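Local coordinates for petrobactin-binding protein YclQ (Bacillus subtilis subsp. subtilis str. 168, PDB 3GFV), which binds iron-free and ferric petrobactin, and the precursor 3,4-dihydroxybenzoic acid, and serves as the solute-binding component of the YclNOPQ ABC transporter for ferric-petrobactin uptake, at residues Asn173-Met178 and Glu221-Thr226; Ile184-Pro189 and Gln207-Ser212; Leu231-Arg236 and Gly264-Leu269. All blocks are in the same frame, centred on the assembly; numbering follows the deposited sequence.

How the contacts relate
All three contacts belong to one lobe of the periplasmic binding protein fold and reach the same mixed sheet. Strand 173-180 joins them: it supplies one side of contact 1, pairs antiparallel with strand 183-187 of contact 2, and runs parallel to strand 230-235 of contact 3. The centre of contact 1 lies about 10 Å from that of contact 2 and about 11 Å from that of contact 3, whereas contacts 2 and 3 stand about 15 Å apart, centre to centre, and do not touch. Along the chain, both segments of contact 2 fall between those of contact 1, and contact 3 follows. Together they tie a helix, a loop and a further strand to the lobe's sheet.

Contact 1: Asn173-Met178 and Glu221-Thr226; sequences NGLVIM and EYISKT
Strand 173-178 and helix 221-226 run almost antiparallel, their axes 169° apart and 10.6 Å from each other at closest approach, the spacing of a helix laid on a sheet. Leu-175 is the main side chain reaching across. A chi1 of 173° turns its CG anti to the backbone N and brings both methyls to the Tyr-222 ring near CE2, CD2 at 4.0 Å from that atom, and the two side chains meet at a slant. CD2 also packs against Ile-223, 4.2 Å from its CG1. Two residues on, Ile-177 sets its CD1 4.1 Å from CD1 of Ile-223, the two side chains crossing at about a right angle.

Within the helix, Thr-226 OG1 donates to Tyr-222 O at 2.8 Å and lies over the centre of the Tyr-222 ring, 3.4 Å above its plane. The backbone N of Thr-226 approaches the same carbonyl oxygen from the opposite face, so two donors grip it. No direct hydrogen bond joins the segments; instead, a water accepts from Asn-173 ND2 and donates to Thr-226 O, linking the start of the strand segment to the last turn of the helix.

The phenol oxygen of Tyr-222 is hydrogen-bonded to Asp-206. Strand 183-187 touches both Ile-177 and Tyr-222, through Ile-184 and Ala-186 respectively, while Leu-231 of strand 230-235 borders Leu-175 and Ile-177.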
loop_
_atom_site.group_PDB
_atom_site.type_symbol
_atom_site.label_atom_id
_atom_site.label_comp_id
_atom_site.label_asym_id
_atom_site.label_seq_id
_atom_site.Cartn_x
_atom_site.Cartn_y
_atom_site.Cartn_z
ATOM N N ASN A 173 -0.969 11.982 -19.883
ATOM C CA ASN A 173 -1.851 11.324 -18.924
ATOM C C ASN A 173 -1.389 9.904 -18.608
ATOM O O ASN A 173 -0.414 9.414 -19.185
ATOM C CB ASN A 173 -3.307 11.337 -19.401
ATOM C CG ASN A 173 -3.490 10.597 -20.715
ATOM O OD1 ASN A 173 -2.800 9.614 -20.977
ATOM N ND2 ASN A 173 -4.439 11.053 -21.535
ATOM N N GLY A 174 -2.076 9.265 -17.667
ATOM C CA GLY A 174 -1.692 7.926 -17.241
ATOM C C GLY A 174 -2.905 7.059 -16.975
ATOM O O GLY A 174 -3.965 7.541 -16.539
ATOM N N LEU A 175 -2.744 5.767 -17.240
ATOM C CA LEU A 175 -3.749 4.776 -16.881
ATOM C C LEU A 175 -3.101 3.745 -15.956
ATOM O O LEU A 175 -1.990 3.296 -16.221
ATOM C CB LEU A 175 -4.279 4.084 -18.140
ATOM C CG LEU A 175 -5.226 2.899 -17.923
ATOM C CD1 LEU A 175 -6.545 3.371 -17.293
ATOM C CD2 LEU A 175 -5.485 2.118 -19.260
ATOM N N VAL A 176 -3.799 3.375 -14.885
ATOM C CA VAL A 176 -3.306 2.347 -13.959
ATOM C C VAL A 176 -4.108 1.066 -14.124
ATOM O O VAL A 176 -5.340 1.077 -14.011
ATOM C CB VAL A 176 -3.445 2.823 -12.492
ATOM C CG1 VAL A 176 -2.847 1.784 -11.528
ATOM C CG2 VAL A 176 -2.747 4.182 -12.303
ATOM N N ILE A 177 -3.416 -0.041 -14.377
ATOM C CA ILE A 177 -4.106 -1.339 -14.548
ATOM C C ILE A 177 -3.468 -2.402 -13.686
ATOM O O ILE A 177 -2.282 -2.340 -13.389
ATOM C CB ILE A 177 -4.130 -1.860 -15.990
ATOM C CG1 ILE A 177 -2.706 -2.017 -16.560
ATOM C CG2 ILE A 177 -5.037 -0.966 -16.878
ATOM C CD1 ILE A 177 -2.635 -2.709 -17.896
HETATM N N MSE A 178 -4.266 -3.402 -13.321
HETATM C CA MSE A 178 -3.732 -4.582 -12.662
HETATM C C MSE A 178 -4.069 -5.797 -13.519
HETATM O O MSE A 178 -5.208 -5.936 -14.016
HETATM C CB MSE A 178 -4.275 -4.722 -11.232
HETATM C CG MSE A 178 -3.760 -5.959 -10.533
HETATM SE SE MSE A 178 -4.365 -5.935 -8.652
HETATM C CE MSE A 178 -6.167 -6.449 -9.011
ATOM N N GLU A 221 -9.244 -3.687 -25.724
ATOM C CA GLU A 221 -9.811 -2.620 -26.529
ATOM C C GLU A 221 -9.983 -1.349 -25.707
ATOM O O GLU A 221 -9.951 -0.251 -26.253
ATOM C CB GLU A 221 -11.165 -3.021 -27.112
ATOM C CG GLU A 221 -11.096 -4.032 -28.248
ATOM C CD GLU A 221 -11.154 -5.475 -27.762
ATOM O OE1 GLU A 221 -10.848 -5.719 -26.565
ATOM O OE2 GLU A 221 -11.516 -6.363 -28.579
ATOM N N TYR A 222 -10.204 -1.511 -24.404
ATOM C CA TYR A 222 -10.308 -0.362 -23.516
ATOM C C TYR A 222 -8.975 0.397 -23.424
ATOM O O TYR A 222 -8.953 1.616 -23.418
ATOM C CB TYR A 222 -10.717 -0.804 -22.103
ATOM C CG TYR A 222 -10.645 0.322 -21.117
ATOM C CD1 TYR A 222 -11.676 1.251 -21.028
ATOM C CD2 TYR A 222 -9.541 0.483 -20.270
ATOM C CE1 TYR A 222 -11.613 2.312 -20.128
ATOM C CE2 TYR A 222 -9.476 1.532 -19.376
ATOM C CZ TYR A 222 -10.504 2.438 -19.296
ATOM O OH TYR A 222 -10.410 3.486 -18.398
ATOM N N ILE A 223 -7.869 -0.333 -23.362
ATOM C CA ILE A 223 -6.555 0.320 -23.311
ATOM C C ILE A 223 -6.315 1.117 -24.603
ATOM O O ILE A 223 -5.863 2.260 -24.574
ATOM C CB ILE A 223 -5.446 -0.710 -23.079
ATOM C CG1 ILE A 223 -5.612 -1.339 -21.690
ATOM C CG2 ILE A 223 -4.071 -0.062 -23.170
ATOM C CD1 ILE A 223 -4.685 -2.505 -21.455
ATOM N N SER A 224 -6.655 0.503 -25.726
ATOM C CA SER A 224 -6.519 1.123 -27.038
ATOM C C SER A 224 -7.398 2.363 -27.135
ATOM O O SER A 224 -6.966 3.439 -27.581
ATOM C CB SER A 224 -6.898 0.101 -28.114
ATOM O OG SER A 224 -6.938 0.709 -29.395
ATOM N N LYS A 225 -8.651 2.248 -26.728
ATOM C CA LYS A 225 -9.500 3.426 -26.871
ATOM C C LYS A 225 -9.118 4.555 -25.920
ATOM O O LYS A 225 -9.329 5.724 -26.214
ATOM C CB LYS A 225 -10.987 3.085 -26.797
ATOM C CG LYS A 225 -11.589 3.093 -25.450
ATOM C CD LYS A 225 -13.084 3.322 -25.566
ATOM C CE LYS A 225 -13.775 3.110 -24.238
ATOM N NZ LYS A 225 -15.250 3.323 -24.338
ATOM N N THR A 226 -8.546 4.199 -24.769
ATOM C CA THR A 226 -8.100 5.195 -23.807
ATOM C C THR A 226 -6.801 5.858 -24.244
ATOM O O THR A 226 -6.605 7.046 -23.988
ATOM C CB THR A 226 -7.921 4.533 -22.439
ATOM O OG1 THR A 226 -9.187 3.997 -22.040
ATOM C CG2 THR A 226 -7.411 5.542 -21.402
HETATM O O HOH W 1 -5.580 9.781 -23.903
#

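Contact 2: Ile184-Pro189 and Gln207-Ser212; sequences ISAFGP and QNIKAS
Ile-209 lies across the backbone of residues 186-188, its two branches reaching different parts of it. CG2 sits 3.5 Å from Ala-186 O and also touches Gly-188 N, whereas CD1 packs 4.0 Å from Ala-186 CB and against the carbonyl of Phe-187. A chi1 of -61° places CG1 beside the backbone N and CG2 anti to it, splitting the branches in this way. The backbones are close here, with the CA atoms of Gly-188 and Ile-209 5.2 Å apart; Gly-188, having no side chain, lets the CB of Ile-209 sit beside its N and CA.

Segment 207-212 has no regular structure. It belongs to the connection between strands 203-204 and 216-218 of the mixed sheet in this lobe of the binding-protein fold, and passes over residues 186-189, its end-to-end direction 106° from theirs. Two waters take the place of direct hydrogen bonds. One donates to both Ala-186 O and Lys-210 O, with a weak bond from Ser-212 N. The other donates to Pro-189 O and Ile-209 O, at 2.9 and 2.8 Å, and accepts a weak bond from Gly-188 N.

Pro-189 is met from two places, by Ala-211 CB, 3.7 Å from its O, and by OE1 of the bent Gln-207 side chain, near its CG. The Phe-187 ring presents its edge to Ser-212 O, 3.9 Å from CE1. The same ring makes an edge-to-face contact with Tyr-193, and Ile-209 also packs on Tyr-222 of helix 220-226.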
loop_
_atom_site.group_PDB
_atom_site.type_symbol
_atom_site.label_atom_id
_atom_site.label_comp_id
_atom_site.label_asym_id
_atom_site.label_seq_id
_atom_site.Cartn_x
_atom_site.Cartn_y
_atom_site.Cartn_z
ATOM N N ILE A 184 -7.657 -7.945 -16.985
ATOM C CA ILE A 184 -7.164 -6.606 -16.644
ATOM C C ILE A 184 -8.236 -5.835 -15.896
ATOM O O ILE A 184 -9.413 -5.930 -16.229
ATOM C CB ILE A 184 -6.886 -5.823 -17.941
ATOM C CG1 ILE A 184 -5.991 -6.627 -18.875
ATOM C CG2 ILE A 184 -6.270 -4.466 -17.628
ATOM C CD1 ILE A 184 -6.071 -6.156 -20.325
ATOM N N SER A 185 -7.848 -5.064 -14.885
ATOM C CA SER A 185 -8.785 -4.145 -14.274
ATOM C C SER A 185 -8.146 -2.768 -14.151
ATOM O O SER A 185 -6.934 -2.662 -14.019
ATOM C CB SER A 185 -9.263 -4.660 -12.924
ATOM O OG SER A 185 -8.149 -4.952 -12.107
ATOM N N ALA A 186 -8.977 -1.733 -14.218
ATOM C CA ALA A 186 -8.507 -0.347 -14.245
ATOM C C ALA A 186 -8.802 0.352 -12.940
ATOM O O ALA A 186 -9.817 0.077 -12.302
ATOM C CB ALA A 186 -9.173 0.422 -15.418
ATOM N N PHE A 187 -7.924 1.293 -12.590
ATOM C CA PHE A 187 -7.993 2.018 -11.343
ATOM C C PHE A 187 -7.819 3.499 -11.629
ATOM O O PHE A 187 -6.831 3.910 -12.263
ATOM C CB PHE A 187 -6.865 1.535 -10.437
ATOM C CG PHE A 187 -7.059 0.142 -9.937
ATOM C CD1 PHE A 187 -7.704 -0.081 -8.721
ATOM C CD2 PHE A 187 -6.604 -0.954 -10.675
ATOM C CE1 PHE A 187 -7.890 -1.378 -8.248
ATOM C CE2 PHE A 187 -6.788 -2.250 -10.208
ATOM C CZ PHE A 187 -7.424 -2.462 -8.993
ATOM N N GLY A 188 -8.776 4.292 -11.166
ATOM C CA GLY A 188 -8.714 5.724 -11.348
ATOM C C GLY A 188 -8.698 6.431 -10.009
ATOM O O GLY A 188 -8.411 5.815 -8.962
ATOM N N PRO A 189 -9.002 7.731 -10.024
ATOM C CA PRO A 189 -9.028 8.512 -8.782
ATOM C C PRO A 189 -9.861 7.846 -7.684
ATOM O O PRO A 189 -10.922 7.293 -7.963
ATOM C CB PRO A 189 -9.663 9.839 -9.219
ATOM C CG PRO A 189 -9.282 9.973 -10.665
ATOM C CD PRO A 189 -9.410 8.535 -11.194
ATOM N N GLN A 207 -11.027 9.795 -16.470
ATOM C CA GLN A 207 -11.513 10.338 -15.200
ATOM C C GLN A 207 -12.645 9.522 -14.600
ATOM O O GLN A 207 -12.928 9.631 -13.405
ATOM C CB GLN A 207 -12.034 11.766 -15.418
ATOM C CG GLN A 207 -10.972 12.775 -15.784
ATOM C CD GLN A 207 -10.217 13.275 -14.572
ATOM O OE1 GLN A 207 -10.395 12.767 -13.460
ATOM N NE2 GLN A 207 -9.369 14.279 -14.775
ATOM N N ASN A 208 -13.283 8.705 -15.432
ATOM C CA ASN A 208 -14.563 8.102 -15.078
ATOM C C ASN A 208 -14.529 6.641 -14.647
ATOM O O ASN A 208 -15.570 5.997 -14.540
ATOM C CB ASN A 208 -15.553 8.294 -16.222
ATOM C CG ASN A 208 -15.772 9.759 -16.546
ATOM O OD1 ASN A 208 -15.715 10.168 -17.708
ATOM N ND2 ASN A 208 -15.997 10.563 -15.513
ATOM N N ILE A 209 -13.338 6.119 -14.403
ATOM C CA ILE A 209 -13.210 4.767 -13.875
ATOM C C ILE A 209 -13.869 4.712 -12.496
ATOM O O ILE A 209 -13.554 5.511 -11.611
ATOM C CB ILE A 209 -11.734 4.378 -13.735
ATOM C CG1 ILE A 209 -11.055 4.423 -15.114
ATOM C CG2 ILE A 209 -11.609 2.998 -13.104
ATOM C CD1 ILE A 209 -9.533 4.374 -15.066
ATOM N N LYS A 210 -14.801 3.780 -12.336
ATOM C CA LYS A 210 -15.492 3.564 -11.066
ATOM C C LYS A 210 -14.507 3.056 -10.008
ATOM O O LYS A 210 -13.868 2.019 -10.205
ATOM C CB LYS A 210 -16.608 2.538 -11.272
ATOM C CG LYS A 210 -17.445 2.236 -10.038
ATOM C CD LYS A 210 -18.135 0.879 -10.199
ATOM C CE LYS A 210 -19.159 0.602 -9.101
ATOM N NZ LYS A 210 -20.551 0.934 -9.525
ATOM N N ALA A 211 -14.394 3.780 -8.890
ATOM C CA ALA A 211 -13.410 3.449 -7.858
ATOM C C ALA A 211 -13.801 2.185 -7.122
ATOM O O ALA A 211 -14.949 2.029 -6.699
ATOM C CB ALA A 211 -13.252 4.599 -6.866
ATOM N N SER A 212 -12.848 1.278 -6.968
ATOM C CA SER A 212 -13.075 0.094 -6.154
ATOM C C SER A 212 -11.744 -0.486 -5.690
ATOM O O SER A 212 -10.670 0.064 -5.992
ATOM C CB SER A 212 -13.870 -0.948 -6.943
ATOM O OG SER A 212 -13.097 -1.417 -8.026
HETATM O O HOH W 2 -11.149 1.296 -9.950
HETATM O O HOH W 3 -11.434 5.123 -9.821
#

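Contact 3: Leu231-Arg236 and Gly264-Leu269; sequences LFVIDR and GHVIYL
Leu-231 bonds through its backbone to both His-265 and Ile-267: its N donates to His-265 O, and its O accepts from Ile-267 N at 2.7 Å, with an N-H...O angle of 175°. Val-233 repeats the pattern, its N bonded to Ile-267 O and its O to Leu-269 N. These four bonds set Leu-231, Phe-232 and Val-233 level with Val-266, Ile-267 and Tyr-268 in parallel register. A water adds a bridge, donating to both Val-233 O and Leu-269 O.

On one face of the sheet, Phe-232 and Ile-267 lie side by side and point the same way, since CG of the first and CG1 of the second both stand anti to the carbonyl carbon (chi1 -64° and -61°). Ile-267 CD1 comes within 3.4 Å of Phe-232 CE1, a tight approach, and within 3.7 Å of CZ. Leu-269 CD1 continues this apolar patch, 4.1 Å from Phe-232 CB and 4.0 Å from Ile-234 CG1. On the other face, Val-233 CG2 meets Val-266 CG1 at 3.8 Å. That Val-266 methyl also covers one face of the Tyr-268 ring, 3.5 Å above its plane and offset toward the rim.

Beyond this shell, helix 246-250 packs on the face carrying Leu-231, Val-233 and Tyr-268, while Trp-274 of helix 271-276 covers Ile-234 and Leu-269. Asp-235 N-caps the helix that follows its strand, its OD1 accepting from Thr-238 N, and Gly-264 closes the preceding helix in a Schellman motif. Two parallel neighbouring strands joined through intervening helices form the beta-alpha-beta crossover characteristic of the alpha/beta lobes of periplasmic binding proteins.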
loop_
_atom_site.group_PDB
_atom_site.type_symbol
_atom_site.label_atom_id
_atom_site.label_comp_id
_atom_site.label_asym_id
_atom_site.label_seq_id
_atom_site.Cartn_x
_atom_site.Cartn_y
_atom_site.Cartn_z
ATOM N N LEU A 231 1.507 4.067 -18.855
ATOM C CA LEU A 231 0.725 2.917 -18.414
ATOM C C LEU A 231 1.398 2.292 -17.188
ATOM O O LEU A 231 2.511 1.777 -17.274
ATOM C CB LEU A 231 0.587 1.895 -19.548
ATOM C CG LEU A 231 -0.232 0.632 -19.215
ATOM C CD1 LEU A 231 -1.683 0.963 -18.928
ATOM C CD2 LEU A 231 -0.150 -0.362 -20.398
ATOM N N PHE A 232 0.715 2.373 -16.054
ATOM C CA PHE A 232 1.224 1.836 -14.795
ATOM C C PHE A 232 0.631 0.455 -14.594
ATOM O O PHE A 232 -0.594 0.306 -14.574
ATOM C CB PHE A 232 0.813 2.754 -13.649
ATOM C CG PHE A 232 1.423 4.121 -13.729
ATOM C CD1 PHE A 232 2.648 4.378 -13.125
ATOM C CD2 PHE A 232 0.782 5.143 -14.425
ATOM C CE1 PHE A 232 3.228 5.658 -13.181
ATOM C CE2 PHE A 232 1.359 6.425 -14.490
ATOM C CZ PHE A 232 2.585 6.668 -13.891
ATOM N N VAL A 233 1.489 -0.555 -14.459
ATOM C CA VAL A 233 1.000 -1.932 -14.372
ATOM C C VAL A 233 1.371 -2.600 -13.054
ATOM O O VAL A 233 2.543 -2.570 -12.638
ATOM C CB VAL A 233 1.583 -2.779 -15.501
ATOM C CG1 VAL A 233 1.023 -4.183 -15.440
ATOM C CG2 VAL A 233 1.246 -2.142 -16.846
ATOM N N ILE A 234 0.377 -3.233 -12.433
ATOM C CA ILE A 234 0.589 -4.063 -11.236
ATOM C C ILE A 234 0.143 -5.452 -11.614
ATOM O O ILE A 234 -0.889 -5.612 -12.263
ATOM C CB ILE A 234 -0.249 -3.540 -10.061
ATOM C CG1 ILE A 234 0.296 -2.177 -9.629
ATOM C CG2 ILE A 234 -0.203 -4.493 -8.858
ATOM C CD1 ILE A 234 -0.735 -1.348 -8.930
ATOM N N ASP A 235 0.923 -6.458 -11.242
ATOM C CA ASP A 235 0.550 -7.830 -11.563
ATOM C C ASP A 235 0.163 -8.586 -10.293
ATOM O O ASP A 235 1.022 -8.919 -9.469
ATOM C CB ASP A 235 1.699 -8.536 -12.253
ATOM C CG ASP A 235 1.247 -9.822 -12.931
ATOM O OD1 ASP A 235 0.608 -10.646 -12.253
ATOM O OD2 ASP A 235 1.470 -9.959 -14.140
ATOM N N ARG A 236 -1.132 -8.851 -10.133
ATOM C CA ARG A 236 -1.610 -9.503 -8.909
ATOM C C ARG A 236 -1.026 -10.908 -8.784
ATOM O O ARG A 236 -0.691 -11.358 -7.686
ATOM C CB ARG A 236 -3.136 -9.580 -8.890
ATOM C CG ARG A 236 -3.703 -10.251 -7.634
ATOM C CD ARG A 236 -5.217 -10.333 -7.659
ATOM N NE ARG A 236 -5.731 -11.030 -6.478
ATOM C CZ ARG A 236 -5.914 -12.347 -6.405
ATOM N NH1 ARG A 236 -5.639 -13.123 -7.450
ATOM N NH2 ARG A 236 -6.382 -12.890 -5.281
ATOM N N GLY A 264 7.560 3.563 -25.042
ATOM C CA GLY A 264 8.313 2.969 -23.940
ATOM C C GLY A 264 8.011 3.596 -22.585
ATOM O O GLY A 264 8.919 3.844 -21.774
ATOM N N HIS A 265 6.735 3.880 -22.339
ATOM C CA HIS A 265 6.308 4.423 -21.051
ATOM C C HIS A 265 5.337 3.493 -20.340
ATOM O O HIS A 265 4.320 3.939 -19.804
ATOM C CB HIS A 265 5.706 5.819 -21.215
ATOM C CG HIS A 265 6.700 6.831 -21.688
ATOM N ND1 HIS A 265 7.938 6.972 -21.100
ATOM C CD2 HIS A 265 6.656 7.735 -22.696
ATOM C CE1 HIS A 265 8.613 7.920 -21.727
ATOM N NE2 HIS A 265 7.853 8.409 -22.689
ATOM N N VAL A 266 5.638 2.199 -20.386
ATOM C CA VAL A 266 4.987 1.251 -19.496
ATOM C C VAL A 266 5.844 1.201 -18.242
ATOM O O VAL A 266 7.062 1.013 -18.306
ATOM C CB VAL A 266 4.828 -0.149 -20.127
ATOM C CG1 VAL A 266 4.074 -1.072 -19.163
ATOM C CG2 VAL A 266 4.053 -0.044 -21.436
ATOM N N ILE A 267 5.204 1.420 -17.106
ATOM C CA ILE A 267 5.903 1.435 -15.820
ATOM C C ILE A 267 5.468 0.216 -15.030
ATOM O O ILE A 267 4.297 0.095 -14.647
ATOM C CB ILE A 267 5.593 2.741 -15.100
ATOM C CG1 ILE A 267 6.100 3.906 -15.975
ATOM C CG2 ILE A 267 6.168 2.759 -13.657
ATOM C CD1 ILE A 267 5.557 5.270 -15.580
ATOM N N TYR A 268 6.406 -0.712 -14.841
ATOM C CA TYR A 268 6.119 -1.953 -14.132
ATOM C C TYR A 268 6.381 -1.725 -12.645
ATOM O O TYR A 268 7.527 -1.695 -12.199
ATOM C CB TYR A 268 6.975 -3.096 -14.664
ATOM C CG TYR A 268 6.743 -3.342 -16.130
ATOM C CD1 TYR A 268 5.729 -4.183 -16.553
ATOM C CD2 TYR A 268 7.503 -2.690 -17.095
ATOM C CE1 TYR A 268 5.498 -4.399 -17.906
ATOM C CE2 TYR A 268 7.274 -2.906 -18.442
ATOM C CZ TYR A 268 6.273 -3.762 -18.836
ATOM O OH TYR A 268 6.040 -3.977 -20.178
ATOM N N LEU A 269 5.305 -1.547 -11.900
ATOM C CA LEU A 269 5.403 -1.257 -10.475
ATOM C C LEU A 269 5.790 -2.532 -9.734
ATOM O O LEU A 269 5.615 -3.630 -10.249
ATOM C CB LEU A 269 4.089 -0.666 -9.954
ATOM C CG LEU A 269 3.740 0.716 -10.546
ATOM C CD1 LEU A 269 2.333 1.187 -10.155
ATOM C CD2 LEU A 269 4.815 1.794 -10.233
HETATM O O HOH W 4 4.347 -4.684 -12.590
#